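Local structure of SYE1 (Shewanella oneidensis, 4AWT) at residues 23-28 with 42-47; 55-60 with 81-86; 72-77 with 97-102. The protein binds FMN and probably acts as an NAD(P)H-dependent oxidoreductase on CH-CH groups, as Old Yellow Enzyme relatives do. The protein carries 1 engineered substitution. All blocks are in the same frame, centred on the assembly; numbering follows the deposited sequence. Where two conformers were deposited one is given.

Contact 1 of 3, residues 23-28 with 42-47. Engineered in segment 23-28: L25 (natural residue Met). With FMN (flavin mononucleotide), chain B; BOG (octyl beta-D-glucopyranoside), chain D.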
loop_
_atom_site.group_PDB
_atom_site.type_symbol
_atom_site.label_atom_id
_atom_site.label_comp_id
_atom_site.label_asym_id
_atom_site.label_seq_id
_atom_site.Cartn_x
_atom_site.Cartn_y
_atom_site.Cartn_z
ATOM N N PRO A 23 3.534 7.603 0.535
ATOM C CA PRO A 23 2.704 6.393 0.476
ATOM C C PRO A 23 3.393 5.391 -0.440
ATOM O O PRO A 23 4.357 5.706 -1.128
ATOM C CB PRO A 23 1.405 6.932 -0.128
ATOM C CG PRO A 23 1.884 7.967 -1.123
ATOM C CD PRO A 23 3.087 8.633 -0.439
ATOM N N PRO A 24 2.846 4.163 -0.467
ATOM C CA PRO A 24 3.416 3.114 -1.315
ATOM C C PRO A 24 3.395 3.510 -2.774
ATOM O O PRO A 24 2.366 3.903 -3.315
ATOM C CB PRO A 24 2.486 1.927 -1.073
ATOM C CG PRO A 24 2.042 2.125 0.315
ATOM C CD PRO A 24 1.760 3.630 0.352
ATOM N N LEU A 25 4.548 3.330 -3.460
ATOM C CA LEU A 25 4.669 3.663 -4.871
ATOM C C LEU A 25 5.497 2.593 -5.558
ATOM O O LEU A 25 6.738 2.635 -5.546
ATOM C CB LEU A 25 5.312 5.047 -5.074
ATOM C CG LEU A 25 4.547 6.212 -4.450
ATOM C CD1 LEU A 25 5.500 7.374 -4.192
ATOM C CD2 LEU A 25 3.368 6.633 -5.339
ATOM N N THR A 26 4.849 1.640 -6.183
ATOM C CA THR A 26 5.513 0.624 -7.015
ATOM C C THR A 26 6.353 1.300 -8.069
ATOM O O THR A 26 5.843 2.087 -8.870
ATOM C CB THR A 26 4.437 -0.244 -7.691
ATOM O OG1 THR A 26 3.794 -1.086 -6.728
ATOM C CG2 THR A 26 4.981 -1.142 -8.772
ATOM N N ARG A 27 7.632 0.932 -8.104
ATOM C CA ARG A 27 8.574 1.445 -9.100
ATOM C C ARG A 27 9.135 0.336 -9.986
ATOM O O ARG A 27 9.819 0.639 -10.989
ATOM C CB ARG A 27 9.693 2.270 -8.486
ATOM C CG ARG A 27 9.219 3.364 -7.545
ATOM C CD ARG A 27 8.174 4.318 -8.158
ATOM N NE ARG A 27 8.699 4.955 -9.378
ATOM C CZ ARG A 27 9.546 5.972 -9.389
ATOM N NH1 ARG A 27 9.865 6.601 -8.286
ATOM N NH2 ARG A 27 10.040 6.391 -10.561
ATOM N N SER A 28 8.920 -0.918 -9.639
ATOM C CA SER A 28 9.347 -2.032 -10.469
ATOM C C SER A 28 10.838 -1.932 -10.837
ATOM O O SER A 28 11.207 -2.088 -12.002
ATOM C CB SER A 28 8.438 -2.214 -11.665
ATOM O OG SER A 28 7.163 -2.630 -11.230
ATOM N N ALA A 42 17.453 1.862 -2.186
ATOM C CA ALA A 42 17.863 2.422 -0.925
ATOM C C ALA A 42 18.155 3.937 -1.039
ATOM O O ALA A 42 17.742 4.714 -0.198
ATOM C CB ALA A 42 19.059 1.667 -0.386
ATOM N N ILE A 43 18.873 4.307 -2.106
ATOM C CA ILE A 43 19.128 5.737 -2.332
ATOM C C ILE A 43 17.827 6.485 -2.509
ATOM O O ILE A 43 17.626 7.551 -1.923
ATOM C CB ILE A 43 20.049 5.932 -3.559
ATOM C CG1 ILE A 43 21.388 5.231 -3.397
ATOM C CG2 ILE A 43 20.213 7.433 -3.801
ATOM C CD1 ILE A 43 22.270 5.320 -4.620
ATOM N N TYR A 44 16.952 5.953 -3.352
ATOM C CA TYR A 44 15.656 6.573 -3.653
ATOM C C TYR A 44 14.848 6.854 -2.395
ATOM O O TYR A 44 14.322 7.940 -2.192
ATOM C CB TYR A 44 14.927 5.643 -4.577
ATOM C CG TYR A 44 13.422 5.807 -4.700
ATOM C CD1 TYR A 44 12.855 6.865 -5.385
ATOM C CD2 TYR A 44 12.591 4.863 -4.117
ATOM C CE1 TYR A 44 11.497 6.983 -5.490
ATOM C CE2 TYR A 44 11.216 4.941 -4.249
ATOM C CZ TYR A 44 10.667 6.004 -4.947
ATOM O OH TYR A 44 9.319 6.108 -5.168
ATOM N N TYR A 45 14.721 5.829 -1.509
ATOM C CA TYR A 45 13.961 6.030 -0.304
ATOM C C TYR A 45 14.670 6.993 0.644
ATOM O O TYR A 45 14.044 7.855 1.259
ATOM C CB TYR A 45 13.658 4.712 0.377
ATOM C CG TYR A 45 12.575 3.884 -0.262
ATOM C CD1 TYR A 45 11.241 4.294 -0.150
ATOM C CD2 TYR A 45 12.832 2.707 -0.927
ATOM C CE1 TYR A 45 10.224 3.543 -0.680
ATOM C CE2 TYR A 45 11.808 1.941 -1.462
ATOM C CZ TYR A 45 10.495 2.350 -1.341
ATOM O OH TYR A 45 9.472 1.595 -1.816
ATOM N N ALA A 46 15.994 6.868 0.771
ATOM C CA ALA A 46 16.731 7.756 1.667
ATOM C C ALA A 46 16.633 9.210 1.233
ATOM O O ALA A 46 16.601 10.095 2.081
ATOM C CB ALA A 46 18.167 7.311 1.770
ATOM N N GLN A 47 16.568 9.452 -0.078
ATOM C CA GLN A 47 16.370 10.806 -0.595
ATOM C C GLN A 47 15.082 11.435 -0.123
ATOM O O GLN A 47 14.961 12.659 -0.156
ATOM C CB GLN A 47 16.363 10.794 -2.115
ATOM C CG GLN A 47 17.721 10.613 -2.779
ATOM C CD GLN A 47 17.648 10.568 -4.277
ATOM O OE1 GLN A 47 18.750 10.725 -4.952
ATOM N NE2 GLN A 47 16.579 10.397 -4.864
HETATM N N1 FMN B . -0.606 2.213 -3.777
HETATM C C2 FMN B . -0.362 1.168 -2.995
HETATM O O2 FMN B . -1.061 0.920 -1.976
HETATM N N3 FMN B . 0.690 0.311 -3.285
HETATM C C4 FMN B . 1.526 0.486 -4.376
HETATM O O4 FMN B . 2.519 -0.278 -4.505
HETATM C C4A FMN B . 1.187 1.520 -5.245
HETATM N N5 FMN B . 1.911 1.718 -6.420
HETATM C C5A FMN B . 1.821 2.997 -7.033
HETATM C C6 FMN B . 2.702 3.340 -8.028
HETATM C C7 FMN B . 2.669 4.612 -8.648
HETATM C C7M FMN B . 3.749 4.958 -9.644
HETATM C C8 FMN B . 1.695 5.487 -8.270
HETATM C C8M FMN B . 1.606 6.881 -8.857
HETATM C C9 FMN B . 0.776 5.140 -7.259
HETATM C C9A FMN B . 0.833 3.899 -6.622
HETATM N N10 FMN B . -0.045 3.571 -5.568
HETATM C C10 FMN B . 0.175 2.415 -4.843
HETATM C "C1'" FMN B . -1.029 4.559 -5.118
HETATM C "C2'" FMN B . -0.418 5.694 -4.276
HETATM O "O2'" FMN B . 0.006 5.209 -3.013
HETATM C "C3'" FMN B . -1.406 6.809 -3.997
HETATM O "O3'" FMN B . -2.472 6.380 -3.163
HETATM C "C4'" FMN B . -1.994 7.484 -5.249
HETATM O "O4'" FMN B . -0.995 7.753 -6.221
HETATM C "C5'" FMN B . -2.816 8.714 -4.914
HETATM O "O5'" FMN B . -2.009 9.732 -4.298
HETATM P P FMN B . -1.454 10.958 -5.191
HETATM O O1P FMN B . -0.450 10.368 -6.150
HETATM O O2P FMN B . -2.637 11.568 -5.908
HETATM O O3P FMN B . -0.826 11.867 -4.164
HETATM C C1 BOG D . -0.446 0.395 -11.194
HETATM O O1 BOG D . -0.174 1.204 -12.306
HETATM C C2 BOG D . 0.759 0.185 -10.333
HETATM O O2 BOG D . 1.764 -0.539 -11.008
HETATM C C3 BOG D . 0.439 -0.607 -9.055
HETATM O O3 BOG D . 1.528 -0.579 -8.176
HETATM C C4 BOG D . -0.715 0.109 -8.339
HETATM O O4 BOG D . -1.073 -0.635 -7.223
HETATM C C5 BOG D . -1.908 0.343 -9.260
HETATM O O5 BOG D . -1.424 1.096 -10.354
HETATM C C6 BOG D . -3.022 1.085 -8.567
HETATM O O6 BOG D . -4.082 1.146 -9.505
HETATM C "C1'" BOG D . -1.024 0.997 -13.409
HETATM C "C2'" BOG D . -0.627 1.741 -14.681
HETATM C "C3'" BOG D . -0.287 3.185 -14.467
HETATM C "C4'" BOG D . -0.241 4.162 -15.636
HETATM C "C5'" BOG D . 1.175 4.745 -15.696
HETATM C "C6'" BOG D . 1.912 4.240 -16.938
HETATM C "C7'" BOG D . 3.341 4.810 -16.970
HETATM C "C8'" BOG D . 3.784 4.750 -18.427
HETATM O O HOH W 1 8.281 4.035 -3.801
#
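Y44 and R27 meet where helix 39-46 packs on the loop after the first strand of a TIM barrel, the fold of the Old Yellow Enzyme family. NH1 of R27 gives a weak hydrogen bond to Y44 OH (3.2 Å, 157°). The hydroxyl lies at the guanidinium edge, near its plane, and the ring plane is turned 75° from that group. The arginine chain bends twice beyond CG. This hooks it round the hydroxyl, with CG and CD also against OH. NE and NH2 face other partners: L349 O for NE, G356 O and T348 O for NH2. Y44 has CG anti to the backbone N (chi1 161°), and its ring reaches across to the loop. Its OH touches CB and CD1 of L25, an engineered residue that replaces Met. A phenylalanine in place of this tyrosine would probably leave R27 NH1 and a water bound to the hydroxyl each short of a partner. On its other side L25 puts CD2 3.6 Å from FMN C9. T26 OG1 donates to FMN O4 (2.7 Å), and P24 O accepts from FMN O2'. That water lies in the plane of the Y44 ring, 2.7 Å from Y44 OH, and donates to L25 O at 2.7 Å.

Contact 2 of 3, residues 55-60 with 81-86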
loop_
_atom_site.group_PDB
_atom_site.type_symbol
_atom_site.label_atom_id
_atom_site.label_comp_id
_atom_site.label_asym_id
_atom_site.label_seq_id
_atom_site.Cartn_x
_atom_site.Cartn_y
_atom_site.Cartn_z
ATOM N N VAL A 55 6.069 4.581 3.599
ATOM C CA VAL A 55 5.507 3.254 3.404
ATOM C C VAL A 55 6.099 2.731 2.115
ATOM O O VAL A 55 6.014 3.393 1.080
ATOM C CB VAL A 55 3.987 3.247 3.376
ATOM C CG1 VAL A 55 3.513 1.790 3.445
ATOM C CG2 VAL A 55 3.379 4.049 4.502
ATOM N N SER A 56 6.729 1.565 2.164
ATOM C CA SER A 56 7.310 1.004 0.969
ATOM C C SER A 56 6.245 0.759 -0.088
ATOM O O SER A 56 5.081 0.516 0.189
ATOM C CB SER A 56 8.022 -0.320 1.235
ATOM O OG SER A 56 7.134 -1.428 1.329
ATOM N N GLU A 57 6.717 0.728 -1.346
ATOM C CA GLU A 57 5.972 0.110 -2.404
ATOM C C GLU A 57 5.494 -1.274 -1.985
ATOM O O GLU A 57 6.125 -1.963 -1.179
ATOM C CB GLU A 57 6.826 0.006 -3.670
ATOM C CG GLU A 57 8.092 -0.871 -3.536
ATOM C CD GLU A 57 9.152 -0.337 -4.485
ATOM O OE1 GLU A 57 9.020 -0.485 -5.720
ATOM O OE2 GLU A 57 10.144 0.239 -3.980
ATOM N N GLY A 58 4.405 -1.721 -2.606
ATOM C CA GLY A 58 3.933 -3.073 -2.304
ATOM C C GLY A 58 5.044 -4.076 -2.521
ATOM O O GLY A 58 5.772 -4.066 -3.510
ATOM N N THR A 59 5.134 -5.016 -1.571
ATOM C CA THR A 59 6.160 -6.049 -1.633
ATOM C C THR A 59 5.458 -7.391 -1.429
ATOM O O THR A 59 4.786 -7.651 -0.432
ATOM C CB THR A 59 7.298 -5.740 -0.646
ATOM O OG1 THR A 59 8.333 -6.711 -0.783
ATOM C CG2 THR A 59 6.946 -5.656 0.802
ATOM N N GLN A 60 5.547 -8.234 -2.445
ATOM C CA GLN A 60 4.743 -9.461 -2.470
ATOM C C GLN A 60 5.211 -10.436 -1.412
ATOM O O GLN A 60 6.401 -10.661 -1.164
ATOM C CB GLN A 60 4.733 -10.119 -3.843
ATOM C CG GLN A 60 6.091 -10.548 -4.399
ATOM C CD GLN A 60 6.750 -9.511 -5.249
ATOM O OE1 GLN A 60 6.382 -8.316 -5.209
ATOM N NE2 GLN A 60 7.753 -9.886 -6.004
ATOM N N ALA A 81 17.346 -9.202 2.951
ATOM C CA ALA A 81 18.604 -8.471 3.030
ATOM C C ALA A 81 18.597 -7.253 2.145
ATOM O O ALA A 81 19.167 -6.214 2.514
ATOM C CB ALA A 81 19.724 -9.437 2.638
ATOM N N GLY A 82 17.996 -7.343 0.953
ATOM C CA GLY A 82 17.893 -6.149 0.116
ATOM C C GLY A 82 17.088 -5.079 0.783
ATOM O O GLY A 82 17.432 -3.879 0.777
ATOM N N TRP A 83 15.989 -5.465 1.423
ATOM C CA TRP A 83 15.212 -4.502 2.187
ATOM C C TRP A 83 15.995 -3.946 3.365
ATOM O O TRP A 83 15.809 -2.781 3.696
ATOM C CB TRP A 83 13.874 -5.069 2.599
ATOM C CG TRP A 83 12.794 -5.055 1.584
ATOM C CD1 TRP A 83 12.024 -6.113 1.180
ATOM C CD2 TRP A 83 12.286 -3.912 0.881
ATOM N NE1 TRP A 83 11.086 -5.720 0.288
ATOM C CE2 TRP A 83 11.212 -4.361 0.083
ATOM C CE3 TRP A 83 12.602 -2.553 0.860
ATOM C CZ2 TRP A 83 10.484 -3.499 -0.741
ATOM C CZ3 TRP A 83 11.877 -1.705 0.052
ATOM C CH2 TRP A 83 10.834 -2.180 -0.738
ATOM N N ARG A 84 16.849 -4.744 3.991
ATOM C CA ARG A 84 17.643 -4.234 5.102
ATOM C C ARG A 84 18.529 -3.094 4.645
ATOM O O ARG A 84 18.748 -2.146 5.403
ATOM C CB ARG A 84 18.515 -5.382 5.669
ATOM C CG ARG A 84 19.426 -4.923 6.818
ATOM C CD ARG A 84 18.643 -4.510 8.053
ATOM N NE ARG A 84 19.426 -4.121 9.207
ATOM C CZ ARG A 84 19.988 -4.996 10.027
ATOM N NH1 ARG A 84 19.875 -6.299 9.832
ATOM N NH2 ARG A 84 20.694 -4.533 11.059
ATOM N N ILE A 85 19.078 -3.150 3.442
ATOM C CA ILE A 85 19.907 -2.007 3.040
ATOM C C ILE A 85 19.036 -0.767 2.908
ATOM O O ILE A 85 19.459 0.322 3.282
ATOM C CB ILE A 85 20.670 -2.353 1.768
ATOM C CG1 ILE A 85 21.602 -3.550 1.958
ATOM C CG2 ILE A 85 21.434 -1.132 1.259
ATOM C CD1 ILE A 85 22.066 -4.046 0.615
ATOM N N VAL A 86 17.809 -0.913 2.392
ATOM C CA VAL A 86 16.875 0.217 2.331
ATOM C C VAL A 86 16.598 0.751 3.708
ATOM O O VAL A 86 16.647 1.981 3.932
ATOM C CB VAL A 86 15.591 -0.196 1.611
ATOM C CG1 VAL A 86 14.565 0.937 1.698
ATOM C CG2 VAL A 86 15.831 -0.596 0.187
#
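The indole of W83 reaches from helix 77-92 to strand 53-60 and makes every direct contact between 55-60 and 81-86. NE1 donates to T59 OG1 (3.1 Å, 150°). The oxygen sits at the ring edge, near the indole plane. T59 CB lies 3.9 Å from W83 CZ2, so the threonine borders both rings of the indole. At the far end of the ring, W83 CH2 meets S56 CB at 3.9 Å. The same carbon is 4.1 Å from E57 OE2, with the carboxylate plane inclined 65° to the ring.

The second shell fixes these groups. T59 has OG1 anti to the backbone N, beside the carbonyl carbon. There it takes the indole N-H and also bonds to P72 O. S56 OG donates to E57 O (2.8 Å) from above the carbonyl plane and also pairs with Q100 N of the next strand. The E57 carboxylate is held at both oxygens, OE2 by Y45 OH and OE1 by R27 N. F175 meets the W83 ring edge-to-face, and M41 of helix 39-46 also touches it. G58 N of the strand hydrogen-bonds FMN O4.

The axes of segments 55-60 and 81-86 come within 12.1 Å and run nearly antiparallel, at 154°. Strand 53-60, helix 77-92 and strand 96-102 form a beta-alpha-beta crossover of the TIM barrel.

Contact 3 of 3, residues 72-77 with 97-102. With FMN (flavin mononucleotide), chain B.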
loop_
_atom_site.group_PDB
_atom_site.type_symbol
_atom_site.label_atom_id
_atom_site.label_comp_id
_atom_site.label_asym_id
_atom_site.label_seq_id
_atom_site.Cartn_x
_atom_site.Cartn_y
_atom_site.Cartn_z
ATOM N N PRO A 72 9.624 -5.855 -5.780
ATOM C CA PRO A 72 10.443 -6.555 -4.804
ATOM C C PRO A 72 9.622 -7.444 -3.921
ATOM O O PRO A 72 8.553 -7.051 -3.458
ATOM C CB PRO A 72 11.028 -5.395 -3.955
ATOM C CG PRO A 72 9.943 -4.319 -4.049
ATOM C CD PRO A 72 9.456 -4.417 -5.483
ATOM N N GLY A 73 10.114 -8.649 -3.626
ATOM C CA GLY A 73 9.470 -9.509 -2.683
ATOM C C GLY A 73 9.974 -9.339 -1.274
ATOM O O GLY A 73 10.947 -8.641 -1.001
ATOM N N ILE A 74 9.308 -10.064 -0.336
ATOM C CA ILE A 74 9.698 -10.054 1.059
ATOM C C ILE A 74 9.642 -11.447 1.650
ATOM O O ILE A 74 9.394 -11.608 2.853
ATOM C CB ILE A 74 8.943 -8.978 1.857
ATOM C CG1 ILE A 74 9.599 -8.633 3.187
ATOM C CG2 ILE A 74 7.465 -9.311 1.995
ATOM C CD1 ILE A 74 9.242 -7.243 3.679
ATOM N N TYR A 75 9.897 -12.472 0.839
ATOM C CA TYR A 75 9.792 -13.850 1.281
ATOM C C TYR A 75 11.103 -14.643 1.200
ATOM O O TYR A 75 11.146 -15.701 1.854
ATOM C CB TYR A 75 8.638 -14.600 0.564
ATOM C CG TYR A 75 8.743 -14.619 -0.909
ATOM C CD1 TYR A 75 9.456 -15.623 -1.581
ATOM C CD2 TYR A 75 8.170 -13.635 -1.722
ATOM C CE1 TYR A 75 9.581 -15.641 -2.947
ATOM C CE2 TYR A 75 8.291 -13.627 -3.080
ATOM C CZ TYR A 75 9.015 -14.665 -3.696
ATOM O OH TYR A 75 9.165 -14.664 -5.061
ATOM N N THR A 76 12.124 -14.230 0.503
ATOM C CA THR A 76 13.388 -14.972 0.494
ATOM C C THR A 76 14.421 -14.279 1.365
ATOM O O THR A 76 14.327 -13.068 1.648
ATOM C CB THR A 76 13.938 -15.110 -0.909
ATOM O OG1 THR A 76 14.398 -13.809 -1.350
ATOM C CG2 THR A 76 12.953 -15.688 -1.920
ATOM N N PRO A 77 15.431 -15.011 1.797
ATOM C CA PRO A 77 16.471 -14.380 2.602
ATOM C C PRO A 77 17.151 -13.203 1.875
ATOM O O PRO A 77 17.472 -12.190 2.485
ATOM C CB PRO A 77 17.460 -15.534 2.878
ATOM C CG PRO A 77 16.557 -16.747 2.861
ATOM C CD PRO A 77 15.607 -16.507 1.716
ATOM N N ILE A 97 9.956 3.707 8.581
ATOM C CA ILE A 97 9.550 3.077 7.341
ATOM C C ILE A 97 8.788 1.782 7.635
ATOM O O ILE A 97 9.239 0.938 8.420
ATOM C CB ILE A 97 10.736 2.857 6.412
ATOM C CG1 ILE A 97 10.276 2.257 5.074
ATOM C CG2 ILE A 97 11.868 2.059 7.031
ATOM C CD1 ILE A 97 11.321 2.261 3.966
ATOM N N PHE A 98 7.627 1.663 7.001
ATOM C CA PHE A 98 6.790 0.467 7.073
ATOM C C PHE A 98 6.840 -0.255 5.739
ATOM O O PHE A 98 6.911 0.388 4.691
ATOM C CB PHE A 98 5.344 0.802 7.418
ATOM C CG PHE A 98 5.025 1.007 8.889
ATOM C CD1 PHE A 98 5.908 1.605 9.778
ATOM C CD2 PHE A 98 3.788 0.592 9.378
ATOM C CE1 PHE A 98 5.566 1.779 11.110
ATOM C CE2 PHE A 98 3.450 0.770 10.712
ATOM C CZ PHE A 98 4.327 1.368 11.574
ATOM N N ALA A 99 6.763 -1.585 5.763
ATOM C CA ALA A 99 6.704 -2.394 4.563
ATOM C C ALA A 99 5.255 -2.659 4.179
ATOM O O ALA A 99 4.506 -3.175 5.006
ATOM C CB ALA A 99 7.388 -3.742 4.758
ATOM N N GLN A 100 4.869 -2.374 2.940
ATOM C CA GLN A 100 3.510 -2.671 2.495
ATOM C C GLN A 100 3.434 -4.112 1.996
ATOM O O GLN A 100 3.904 -4.445 0.924
ATOM C CB GLN A 100 3.008 -1.723 1.418
ATOM C CG GLN A 100 1.534 -2.030 1.170
ATOM C CD GLN A 100 0.948 -1.311 0.007
ATOM O OE1 GLN A 100 1.384 -1.487 -1.146
ATOM N NE2 GLN A 100 -0.096 -0.531 0.252
ATOM N N LEU A 101 2.813 -4.990 2.805
ATOM C CA LEU A 101 2.698 -6.403 2.450
ATOM C C LEU A 101 1.593 -6.583 1.424
ATOM O O LEU A 101 0.446 -6.187 1.658
ATOM C CB LEU A 101 2.411 -7.227 3.691
ATOM C CG LEU A 101 3.380 -7.061 4.845
ATOM C CD1 LEU A 101 3.005 -8.026 5.971
ATOM C CD2 LEU A 101 4.824 -7.267 4.422
ATOM N N TRP A 102 1.944 -7.219 0.304
ATOM C CA TRP A 102 1.081 -7.238 -0.872
ATOM C C TRP A 102 0.698 -8.665 -1.279
ATOM O O TRP A 102 1.564 -9.526 -1.452
ATOM C CB TRP A 102 1.785 -6.585 -2.057
ATOM C CG TRP A 102 0.909 -5.955 -3.083
ATOM C CD1 TRP A 102 -0.439 -5.766 -3.108
ATOM C CD2 TRP A 102 1.424 -5.336 -4.263
ATOM N NE1 TRP A 102 -0.790 -5.056 -4.233
ATOM C CE2 TRP A 102 0.333 -4.765 -4.938
ATOM C CE3 TRP A 102 2.714 -5.183 -4.786
ATOM C CZ2 TRP A 102 0.511 -4.042 -6.120
ATOM C CZ3 TRP A 102 2.858 -4.454 -5.948
ATOM C CH2 TRP A 102 1.801 -3.913 -6.582
HETATM N N1 FMN B . -0.606 2.213 -3.777
HETATM C C2 FMN B . -0.362 1.168 -2.995
HETATM O O2 FMN B . -1.061 0.920 -1.976
HETATM N N3 FMN B . 0.690 0.311 -3.285
HETATM C C4 FMN B . 1.526 0.486 -4.376
HETATM O O4 FMN B . 2.519 -0.278 -4.505
HETATM C C4A FMN B . 1.187 1.520 -5.245
HETATM N N5 FMN B . 1.911 1.718 -6.420
HETATM C C5A FMN B . 1.821 2.997 -7.033
HETATM C C6 FMN B . 2.702 3.340 -8.028
HETATM C C7 FMN B . 2.669 4.612 -8.648
HETATM C C7M FMN B . 3.749 4.958 -9.644
HETATM C C8 FMN B . 1.695 5.487 -8.270
HETATM C C8M FMN B . 1.606 6.881 -8.857
HETATM C C9 FMN B . 0.776 5.140 -7.259
HETATM C C9A FMN B . 0.833 3.899 -6.622
HETATM N N10 FMN B . -0.045 3.571 -5.568
HETATM C C10 FMN B . 0.175 2.415 -4.843
HETATM C "C1'" FMN B . -1.029 4.559 -5.118
HETATM C "C2'" FMN B . -0.418 5.694 -4.276
HETATM O "O2'" FMN B . 0.006 5.209 -3.013
HETATM C "C3'" FMN B . -1.406 6.809 -3.997
HETATM O "O3'" FMN B . -2.472 6.380 -3.163
HETATM C "C4'" FMN B . -1.994 7.484 -5.249
HETATM O "O4'" FMN B . -0.995 7.753 -6.221
HETATM C "C5'" FMN B . -2.816 8.714 -4.914
HETATM O "O5'" FMN B . -2.009 9.732 -4.298
HETATM P P FMN B . -1.454 10.958 -5.191
HETATM O O1P FMN B . -0.450 10.368 -6.150
HETATM O O2P FMN B . -2.637 11.568 -5.908
HETATM O O3P FMN B . -0.826 11.867 -4.164
#
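I74 pushes two branches of its side chain against the outer face of strand 96-102. CD1 meets A99 CB at 4.1 Å, and CG2 meets L101 CD2 at the same distance. CG1 stands anti to the backbone N (chi1 -162°), and the chain runs on extended to bring CD1 to the alanine. L101 crosses I74 at about a right angle; CD2 and CG2 make the contact. A166 and A170 of helix 153-172 pack on I74 too, while W83 and T59 also touch it. The contact between the segments is apolar, with no hydrogen bond across it.

In the TIM barrel this loop leads from strand 53-60 into helix 77-92, and strand 96-102 follows that helix. Away from I74 the loop turns outward. Y75 and T76 are partly exposed, and P77 is exposed. T76 is the N-cap of helix 77-92.

On the inner side of the strand, Q100 faces the flavin. It has CG anti to the backbone N, and its extended chain puts the amide beside the cofactor. NE2 donates to FMN O2 (2.8 Å, 168°) and also bonds to E179 OE2. OE1 accepts from FMN N3 (2.9 Å, 161°).

Overall arrangement
The three contacts lie in the first part of a TIM barrel. Contact 1 closes along the chain before contacts 2 and 3 open. The segments of contacts 2 and 3 alternate. Their centres are about 5 Å apart, and their strands, 53-60 and 96-102, are neighbours in the barrel sheet. Contact 1 is centred about 9 Å from contact 2 and about 13 Å from contact 3. P24 CB packs on S56 O where contacts 1 and 2 touch. A backbone hydrogen bond, S56 N to F98 O, joins contacts 2 and 3 across the sheet. Residues of all three, including T26, G58 and Q100, bind FMN, so the packing around these strands adjoins the flavin pocket.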